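Local coordinates for uncharacterized protein (Streptococcus pneumoniae, PDB 3LFT) that binds L-tryptophan between its two lobes and is probably the substrate-binding protein of an ABC transporter, at residues L18-I23 against V37-M42; D25-E30 against M246-L251. All coordinates share one frame; numbering follows the deposited sequence. Where two conformers were deposited one is given.

Contact 1. Residues L18-I23 against V37-M42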
loop_
_atom_site.group_PDB
_atom_site.type_symbol
_atom_site.label_atom_id
_atom_site.label_comp_id
_atom_site.label_asym_id
_atom_site.label_seq_id
_atom_site.Cartn_x
_atom_site.Cartn_y
_atom_site.Cartn_z
ATOM N N LEU A 18 10.736 0.978 -2.159
ATOM C CA LEU A 18 10.983 2.366 -1.769
ATOM C C LEU A 18 10.715 2.595 -0.273
ATOM O O LEU A 18 11.477 3.322 0.388
ATOM C CB LEU A 18 10.181 3.325 -2.655
ATOM C CG LEU A 18 10.433 4.820 -2.490
ATOM C CD1 LEU A 18 11.913 5.226 -2.538
ATOM C CD2 LEU A 18 9.644 5.552 -3.568
ATOM N N ILE A 19 9.674 1.964 0.265
ATOM C CA ILE A 19 9.458 1.979 1.706
ATOM C C ILE A 19 10.677 1.411 2.441
ATOM O O ILE A 19 11.149 2.013 3.419
ATOM C CB ILE A 19 8.165 1.235 2.077
ATOM C CG1 ILE A 19 6.969 2.021 1.527
ATOM C CG2 ILE A 19 8.061 1.034 3.596
ATOM C CD1 ILE A 19 5.691 1.215 1.583
ATOM N N TYR A 20 11.209 0.281 1.974
ATOM C CA TYR A 20 12.368 -0.290 2.634
ATOM C C TYR A 20 13.582 0.649 2.559
ATOM O O TYR A 20 14.325 0.786 3.541
ATOM C CB TYR A 20 12.686 -1.706 2.115
ATOM C CG TYR A 20 13.849 -2.368 2.834
ATOM C CD1 TYR A 20 14.910 -2.925 2.115
ATOM C CD2 TYR A 20 13.896 -2.406 4.224
ATOM C CE1 TYR A 20 15.976 -3.536 2.784
ATOM C CE2 TYR A 20 14.966 -2.996 4.890
ATOM C CZ TYR A 20 15.982 -3.545 4.166
ATOM O OH TYR A 20 17.034 -4.134 4.842
ATOM N N LYS A 21 13.793 1.300 1.414
ATOM C CA LYS A 21 14.854 2.297 1.286
ATOM C C LYS A 21 14.652 3.384 2.343
ATOM O O LYS A 21 15.601 3.792 3.030
ATOM C CB LYS A 21 14.867 2.890 -0.130
ATOM C CG LYS A 21 15.514 4.272 -0.263
ATOM C CD LYS A 21 17.031 4.215 -0.310
ATOM C CE LYS A 21 17.605 5.617 -0.431
ATOM N NZ LYS A 21 16.597 6.580 -0.972
ATOM N N GLY A 22 13.407 3.857 2.476
ATOM C CA GLY A 22 13.059 4.852 3.504
ATOM C C GLY A 22 13.355 4.379 4.918
ATOM O O GLY A 22 13.885 5.136 5.728
ATOM N N ILE A 23 13.043 3.115 5.215
ATOM C CA ILE A 23 13.372 2.547 6.526
ATOM C C ILE A 23 14.868 2.669 6.799
ATOM O O ILE A 23 15.279 3.132 7.873
ATOM C CB ILE A 23 12.897 1.073 6.635
ATOM C CG1 ILE A 23 11.366 1.003 6.711
ATOM C CG2 ILE A 23 13.574 0.358 7.846
ATOM C CD1 ILE A 23 10.802 -0.401 6.510
ATOM N N VAL A 37 23.929 -1.584 13.608
ATOM C CA VAL A 37 22.702 -2.371 13.480
ATOM C C VAL A 37 22.921 -3.571 12.559
ATOM O O VAL A 37 23.673 -3.489 11.579
ATOM C CB VAL A 37 21.489 -1.509 13.016
ATOM C CG1 VAL A 37 21.611 -1.134 11.544
ATOM C CG2 VAL A 37 20.168 -2.208 13.319
ATOM N N LYS A 38 22.320 -4.699 12.921
ATOM C CA LYS A 38 22.304 -5.868 12.064
ATOM C C LYS A 38 20.870 -6.093 11.608
ATOM O O LYS A 38 19.980 -6.322 12.431
ATOM C CB LYS A 38 22.806 -7.089 12.830
ATOM N N ILE A 39 20.659 -5.991 10.296
ATOM C CA ILE A 39 19.342 -6.198 9.697
ATOM C C ILE A 39 19.306 -7.551 9.022
ATOM O O ILE A 39 20.120 -7.830 8.135
ATOM C CB ILE A 39 18.984 -5.095 8.668
ATOM C CG1 ILE A 39 19.070 -3.710 9.320
ATOM C CG2 ILE A 39 17.596 -5.356 8.057
ATOM C CD1 ILE A 39 18.818 -2.524 8.356
ATOM N N ASP A 40 18.381 -8.396 9.463
ATOM C CA ASP A 40 18.085 -9.654 8.766
ATOM C C ASP A 40 16.841 -9.447 7.901
ATOM O O ASP A 40 15.719 -9.407 8.413
ATOM C CB ASP A 40 17.884 -10.810 9.751
ATOM C CG ASP A 40 17.833 -12.184 9.065
ATOM O OD1 ASP A 40 18.252 -12.312 7.888
ATOM O OD2 ASP A 40 17.394 -13.143 9.722
ATOM N N PHE A 41 17.064 -9.315 6.600
ATOM C CA PHE A 41 16.016 -9.018 5.634
ATOM C C PHE A 41 15.555 -10.265 4.903
ATOM O O PHE A 41 16.381 -11.030 4.396
ATOM C CB PHE A 41 16.517 -7.992 4.611
ATOM C CG PHE A 41 15.505 -7.664 3.545
ATOM C CD1 PHE A 41 14.564 -6.663 3.749
ATOM C CD2 PHE A 41 15.468 -8.374 2.351
ATOM C CE1 PHE A 41 13.608 -6.377 2.771
ATOM C CE2 PHE A 41 14.529 -8.086 1.364
ATOM C CZ PHE A 41 13.593 -7.070 1.579
HETATM N N MSE A 42 14.238 -10.437 4.823
HETATM C CA MSE A 42 13.648 -11.539 4.080
HETATM C C MSE A 42 12.467 -11.040 3.255
HETATM O O MSE A 42 11.786 -10.097 3.657
HETATM C CB MSE A 42 13.162 -12.635 5.035
HETATM C CG MSE A 42 14.213 -13.121 6.029
HETATM SE SE MSE A 42 13.663 -14.759 6.920
HETATM C CE MSE A 42 14.195 -15.982 5.501
#
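Y20 and F41 stack across this contact, which joins helix 14-29 to strand 37-43. Along the helix, I19 comes first. Its side chain turns off to another side of the helix, where it touches the bound tryptophan, Q236 and I69. Y20 is the one helix residue here that carries the contact. Its CG lies anti to the backbone N (chi1 -177°), which sends the ring out from the helix to the strand. The ring meets that of F41 in an offset stack. The centroids are 4.5 Å apart and the planes are tilted by 28°. CD1 of F41 sits over a face of the Y20 ring, off its centre, 3.5 Å from Y20 CZ. CE1 of F41 lies alongside, 3.7 Å from Y20 CD1. The phenol end reaches back toward the start of the strand. There Y20 OH comes 3.5 Å from CG2 of I39, and the two side chains meet head-on. No hydrogen bond crosses between the segments, so stacking and van der Waals contact hold them together here. Q9 of strand 3-9 touches both aromatic side chains, and I69 also packs on Y20. One turn after I19, I23 follows on the same side of the helix and packs on I69 and I247 instead of strand 37-43. I39 and F41 alternate with D40, whose CB points away from the helix. Strand 37-43 is an outermost strand of its parallel sheet. With strand 3-9 and helix 14-29 it forms a beta-alpha-beta unit, the repeating element of the Rossmann-like lobes of periplasmic-binding-protein folds.

Contact 2. Residues D25-E30 against M246-L251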
loop_
_atom_site.group_PDB
_atom_site.type_symbol
_atom_site.label_atom_id
_atom_site.label_comp_id
_atom_site.label_asym_id
_atom_site.label_seq_id
_atom_site.Cartn_x
_atom_site.Cartn_y
_atom_site.Cartn_z
ATOM N N ASP A 25 17.001 4.669 5.397
ATOM C CA ASP A 25 17.411 6.069 5.512
ATOM C C ASP A 25 17.061 6.592 6.894
ATOM O O ASP A 25 17.851 7.327 7.476
ATOM C CB ASP A 25 16.721 6.916 4.447
ATOM C CG ASP A 25 17.211 6.609 3.040
ATOM O OD1 ASP A 25 18.284 5.970 2.866
ATOM O OD2 ASP A 25 16.517 7.052 2.100
ATOM N N GLY A 26 15.888 6.226 7.419
ATOM C CA GLY A 26 15.454 6.747 8.730
ATOM C C GLY A 26 16.307 6.186 9.847
ATOM O O GLY A 26 16.699 6.907 10.761
ATOM N N LEU A 27 16.613 4.891 9.777
ATOM C CA LEU A 27 17.578 4.280 10.704
ATOM C C LEU A 27 18.935 4.967 10.669
ATOM O O LEU A 27 19.508 5.280 11.706
ATOM C CB LEU A 27 17.785 2.800 10.387
ATOM C CG LEU A 27 16.596 1.896 10.697
ATOM C CD1 LEU A 27 16.809 0.540 10.053
ATOM C CD2 LEU A 27 16.429 1.772 12.197
ATOM N N ALA A 28 19.453 5.185 9.464
ATOM C CA ALA A 28 20.779 5.768 9.308
ATOM C C ALA A 28 20.839 7.189 9.874
ATOM O O ALA A 28 21.838 7.577 10.496
ATOM C CB ALA A 28 21.180 5.740 7.852
ATOM N N GLU A 29 19.771 7.962 9.690
ATOM C CA GLU A 29 19.709 9.337 10.198
ATOM C C GLU A 29 19.854 9.382 11.725
ATOM O O GLU A 29 20.370 10.347 12.285
ATOM C CB GLU A 29 18.394 9.987 9.732
ATOM C CG GLU A 29 18.198 11.449 10.091
ATOM C CD GLU A 29 16.809 11.943 9.708
ATOM O OE1 GLU A 29 16.372 12.974 10.251
ATOM O OE2 GLU A 29 16.142 11.298 8.872
ATOM N N GLU A 30 19.409 8.315 12.378
ATOM C CA GLU A 30 19.479 8.196 13.836
ATOM C C GLU A 30 20.755 7.502 14.322
ATOM O O GLU A 30 20.927 7.288 15.526
ATOM C CB GLU A 30 18.236 7.459 14.367
ATOM C CG GLU A 30 16.897 8.149 14.087
ATOM C CD GLU A 30 16.852 9.563 14.629
ATOM O OE1 GLU A 30 17.441 9.824 15.699
ATOM O OE2 GLU A 30 16.225 10.411 13.970
HETATM N N MSE A 246 10.247 5.160 14.023
HETATM C CA MSE A 246 9.517 4.397 15.055
HETATM C C MSE A 246 10.301 3.163 15.486
HETATM O O MSE A 246 10.271 2.826 16.670
HETATM C CB MSE A 246 8.111 4.013 14.584
HETATM C CG MSE A 246 7.246 5.248 14.360
HETATM SE SE MSE A 246 5.403 4.805 14.019
HETATM C CE MSE A 246 4.887 4.356 15.835
ATOM N N ILE A 247 11.024 2.520 14.569
ATOM C CA ILE A 247 11.874 1.403 14.961
ATOM C C ILE A 247 12.874 1.893 16.008
ATOM O O ILE A 247 13.091 1.219 17.018
ATOM C CB ILE A 247 12.617 0.858 13.737
ATOM C CG1 ILE A 247 11.639 0.135 12.805
ATOM C CG2 ILE A 247 13.724 -0.094 14.161
ATOM C CD1 ILE A 247 12.225 -0.127 11.413
ATOM N N VAL A 248 13.490 3.050 15.771
ATOM C CA VAL A 248 14.462 3.579 16.714
ATOM C C VAL A 248 13.799 3.885 18.051
ATOM O O VAL A 248 14.370 3.585 19.113
ATOM C CB VAL A 248 15.167 4.812 16.128
ATOM C CG1 VAL A 248 16.010 5.531 17.179
ATOM C CG2 VAL A 248 16.036 4.379 14.941
ATOM N N GLN A 249 12.606 4.485 18.023
ATOM C CA GLN A 249 11.904 4.768 19.271
ATOM C C GLN A 249 11.731 3.492 20.106
ATOM O O GLN A 249 11.886 3.521 21.343
ATOM C CB GLN A 249 10.522 5.336 18.982
ATOM C CG GLN A 249 10.390 6.787 18.712
ATOM C CD GLN A 249 8.912 7.130 18.659
ATOM O OE1 GLN A 249 8.259 7.372 19.691
ATOM N NE2 GLN A 249 8.361 7.078 17.467
ATOM N N VAL A 250 11.381 2.389 19.448
ATOM C CA VAL A 250 11.155 1.125 20.132
ATOM C C VAL A 250 12.470 0.507 20.595
ATOM O O VAL A 250 12.554 0.028 21.725
ATOM C CB VAL A 250 10.254 0.163 19.305
ATOM C CG1 VAL A 250 10.131 -1.200 20.007
ATOM C CG2 VAL A 250 8.868 0.785 19.102
ATOM N N LEU A 251 13.526 0.579 19.776
ATOM C CA LEU A 251 14.841 0.109 20.227
ATOM C C LEU A 251 15.245 0.822 21.508
ATOM O O LEU A 251 15.824 0.198 22.415
ATOM C CB LEU A 251 15.908 0.294 19.149
ATOM C CG LEU A 251 15.754 -0.581 17.913
ATOM C CD1 LEU A 251 16.744 -0.161 16.843
ATOM C CD2 LEU A 251 15.898 -2.063 18.249
#
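L27 packs against I247 and V248 where helix 14-29 meets helix 236-251. L27 uses a single branch: its CD2 lies 3.8 Å from CG2 of I247 and 3.8 Å from CG2 of V248. The leucine CG is anti to the carbonyl carbon (chi1 -70°), and the methyl-bearing end swings in toward the other helix. L27 and V248 run antiparallel past one another, whereas I247 crosses the leucine at a slant. The backbones are close here, with CA of L27 6.8 Å from CA of V248. The two helices are far apart in sequence, yet they meet in one lobe of the periplasmic-binding-protein fold. I247 also packs on L65, V67 and I87 of the parallel sheet.

The remaining contact is made by the aliphatic part of a charged residue. E30, just past the helix, places CB 3.8 Å from CG2 of V248. Its CG lies 4.1 Å from V248 CG1. The chain then bends at chi2 (-56°), and the carboxylate forms a salt bridge from OE2 to NZ of K245. The same lysine, outside both segments, also forms a salt bridge with E29.

In the fold
Helix 14-29 is shared by both contacts, whose centres are 11 Å apart. Contact 1 ties it to the edge strand of the parallel sheet, and contact 2 ties its last turn to helix 236-251. The two also touch directly. CG2 of I23 lies 3.8 Å from CD1 of I247, and CD1 of I39 lies 4.0 Å from CD1 of L27. Through these two touches the contacts adjoin along helix 14-29. The ligand belongs to the contact 1 end: I19 lines the tryptophan pocket, while the side chain of Y20 stays about 11 Å from the ligand.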